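Local coordinates for protein poly(ADP-ribose) glycohydrolase (Thermomonospora curvata, PDB 3SIJ) that hydrolyses poly(ADP-ribose), as a microbial-type glycohydrolase whose catalytic domain belongs to the macrodomain clan, at residues T41-P46 with S144-Y149. The protein carries 1 engineered substitution. Numbering follows the deposited sequence.
Sequences TRLYRP and SDHLIY
With CG beside the backbone N (chi1 -75°), Y44 lays its ring along L147 and Y149, and L147, its CG anti to the backbone N (chi1 177°), runs beside it and brings CD2 to 4.0 Å from Y44 CD2. Further along the same ring, Y149 CB meets CE2 at the edge, near the ring plane, and Y44 OH is hydrogen-bonded to H210. The other face of the sheet pairs L43 with I148: L43 CD1 lies 4.1 Å from I148 CG1 and 3.6 Å from L147 O, and V128 touches both side chains. The strands are held in register by two hydrogen-bonded pairs, R42 with Y149 and Y44 with L147, the shortest link being Y44 N to L147 O at 2.7 Å and nearly straight (172°). Past the last pair, where R45 occupies the N-cap position just before helix 46-54, P46 CD sits over the centre of the H146 ring in a CH-pi contact, 3.5 Å from its centroid. D145 CB touches P46 CB, and its carboxylate forms salt bridges with R199 and K202 of helix 189-209. This illustrates how a short antiparallel edge strand is added to a mixed sheet, here at one margin of the seven-stranded sheet of a macrodomain-type fold.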
loop_
_atom_site.group_PDB
_atom_site.type_symbol
_atom_site.label_atom_id
_atom_site.label_comp_id
_atom_site.label_asym_id
_atom_site.label_seq_id
_atom_site.Cartn_x
_atom_site.Cartn_y
_atom_site.Cartn_z
ATOM N N THR A 41 -14.454 0.565 -5.096
ATOM C CA THR A 41 -13.457 1.506 -4.598
ATOM C C THR A 41 -14.140 2.696 -3.925
ATOM O O THR A 41 -15.088 3.263 -4.464
ATOM C CB THR A 41 -12.551 1.984 -5.775
ATOM O OG1 THR A 41 -11.802 0.870 -6.265
ATOM C CG2 THR A 41 -11.592 3.086 -5.350
ATOM N N ARG A 42 -13.646 3.076 -2.755
ATOM C CA ARG A 42 -14.220 4.183 -1.999
ATOM C C ARG A 42 -13.162 5.190 -1.556
ATOM O O ARG A 42 -12.053 4.832 -1.186
ATOM C CB ARG A 42 -15.002 3.661 -0.784
ATOM C CG ARG A 42 -16.311 2.925 -1.167
ATOM C CD ARG A 42 -17.210 3.776 -2.077
ATOM N NE ARG A 42 -18.464 3.104 -2.445
ATOM C CZ ARG A 42 -18.647 2.370 -3.545
ATOM N NH1 ARG A 42 -17.658 2.204 -4.422
ATOM N NH2 ARG A 42 -19.833 1.808 -3.778
ATOM N N LEU A 43 -13.524 6.460 -1.614
ATOM C CA LEU A 43 -12.675 7.520 -1.097
ATOM C C LEU A 43 -13.158 7.857 0.302
ATOM O O LEU A 43 -14.343 8.131 0.504
ATOM C CB LEU A 43 -12.763 8.756 -1.998
ATOM C CG LEU A 43 -12.019 10.005 -1.486
ATOM C CD1 LEU A 43 -10.547 9.727 -1.198
ATOM C CD2 LEU A 43 -12.149 11.169 -2.490
ATOM N N TYR A 44 -12.249 7.819 1.271
ATOM C CA TYR A 44 -12.560 8.233 2.636
ATOM C C TYR A 44 -11.912 9.567 2.938
ATOM O O TYR A 44 -10.700 9.721 2.814
ATOM C CB TYR A 44 -12.068 7.208 3.665
ATOM C CG TYR A 44 -12.928 5.976 3.725
ATOM C CD1 TYR A 44 -14.130 5.980 4.419
ATOM C CD2 TYR A 44 -12.556 4.822 3.073
ATOM C CE1 TYR A 44 -14.933 4.857 4.461
ATOM C CE2 TYR A 44 -13.353 3.691 3.112
ATOM C CZ TYR A 44 -14.538 3.715 3.801
ATOM O OH TYR A 44 -15.328 2.590 3.838
ATOM N N ARG A 45 -12.728 10.522 3.358
ATOM C CA ARG A 45 -12.236 11.829 3.747
ATOM C C ARG A 45 -11.733 11.763 5.186
ATOM O O ARG A 45 -12.184 10.921 5.951
ATOM C CB ARG A 45 -13.348 12.867 3.630
ATOM C CG ARG A 45 -13.783 13.137 2.201
ATOM C CD ARG A 45 -14.771 14.297 2.143
ATOM N NE ARG A 45 -15.156 14.596 0.763
ATOM C CZ ARG A 45 -16.192 14.044 0.139
ATOM N NH1 ARG A 45 -16.962 13.167 0.772
ATOM N NH2 ARG A 45 -16.463 14.373 -1.116
ATOM N N PRO A 46 -10.793 12.646 5.548
ATOM C CA PRO A 46 -10.184 12.613 6.884
ATOM C C PRO A 46 -11.213 12.506 8.000
ATOM O O PRO A 46 -11.047 11.693 8.905
ATOM C CB PRO A 46 -9.454 13.950 6.959
ATOM C CG PRO A 46 -9.062 14.218 5.538
ATOM C CD PRO A 46 -10.167 13.659 4.682
ATOM N N SER A 144 -2.621 14.748 3.361
ATOM C CA SER A 144 -3.833 14.668 4.164
ATOM C C SER A 144 -4.136 13.233 4.533
ATOM O O SER A 144 -3.502 12.296 4.020
ATOM C CB SER A 144 -5.028 15.213 3.380
ATOM O OG SER A 144 -5.407 14.290 2.359
ATOM N N ASP A 145 -5.146 13.071 5.382
ATOM C CA ASP A 145 -5.564 11.755 5.835
ATOM C C ASP A 145 -6.531 11.083 4.854
ATOM O O ASP A 145 -7.105 10.049 5.192
ATOM C CB ASP A 145 -6.237 11.835 7.212
ATOM C CG ASP A 145 -5.276 12.247 8.337
ATOM O OD1 ASP A 145 -4.041 12.152 8.179
ATOM O OD2 ASP A 145 -5.783 12.656 9.405
ATOM N N HIS A 146 -6.735 11.658 3.661
ATOM C CA HIS A 146 -7.604 11.012 2.669
ATOM C C HIS A 146 -7.095 9.606 2.404
ATOM O O HIS A 146 -5.898 9.386 2.332
ATOM C CB HIS A 146 -7.640 11.770 1.333
ATOM C CG HIS A 146 -8.447 13.028 1.366
ATOM N ND1 HIS A 146 -9.772 13.077 0.985
ATOM C CD2 HIS A 146 -8.114 14.288 1.731
ATOM C CE1 HIS A 146 -10.221 14.314 1.114
ATOM N NE2 HIS A 146 -9.235 15.068 1.569
ATOM N N LEU A 147 -8.003 8.659 2.227
ATOM C CA LEU A 147 -7.584 7.290 1.991
ATOM C C LEU A 147 -8.489 6.674 0.931
ATOM O O LEU A 147 -9.705 6.907 0.938
ATOM C CB LEU A 147 -7.674 6.515 3.312
ATOM C CG LEU A 147 -7.369 5.029 3.398
ATOM C CD1 LEU A 147 -6.952 4.702 4.829
ATOM C CD2 LEU A 147 -8.587 4.232 3.004
ATOM N N ILE A 148 -7.897 5.908 0.016
ATOM C CA ILE A 148 -8.684 5.160 -0.964
ATOM C C ILE A 148 -8.681 3.686 -0.573
ATOM O O ILE A 148 -7.624 3.094 -0.354
ATOM C CB ILE A 148 -8.115 5.302 -2.403
ATOM C CG1 ILE A 148 -8.171 6.773 -2.833
ATOM C CG2 ILE A 148 -8.891 4.423 -3.409
ATOM C CD1 ILE A 148 -7.317 7.065 -4.081
ATOM N N TYR A 149 -9.871 3.113 -0.477
ATOM C CA TYR A 149 -10.015 1.709 -0.143
ATOM C C TYR A 149 -10.373 0.959 -1.414
ATOM O O TYR A 149 -11.389 1.277 -2.051
ATOM C CB TYR A 149 -11.120 1.503 0.880
ATOM C CG TYR A 149 -11.365 0.029 1.128
ATOM C CD1 TYR A 149 -10.398 -0.751 1.754
ATOM C CD2 TYR A 149 -12.547 -0.582 0.711
ATOM C CE1 TYR A 149 -10.597 -2.107 1.968
ATOM C CE2 TYR A 149 -12.763 -1.933 0.926
ATOM C CZ TYR A 149 -11.782 -2.688 1.558
ATOM O OH TYR A 149 -11.987 -4.032 1.776
#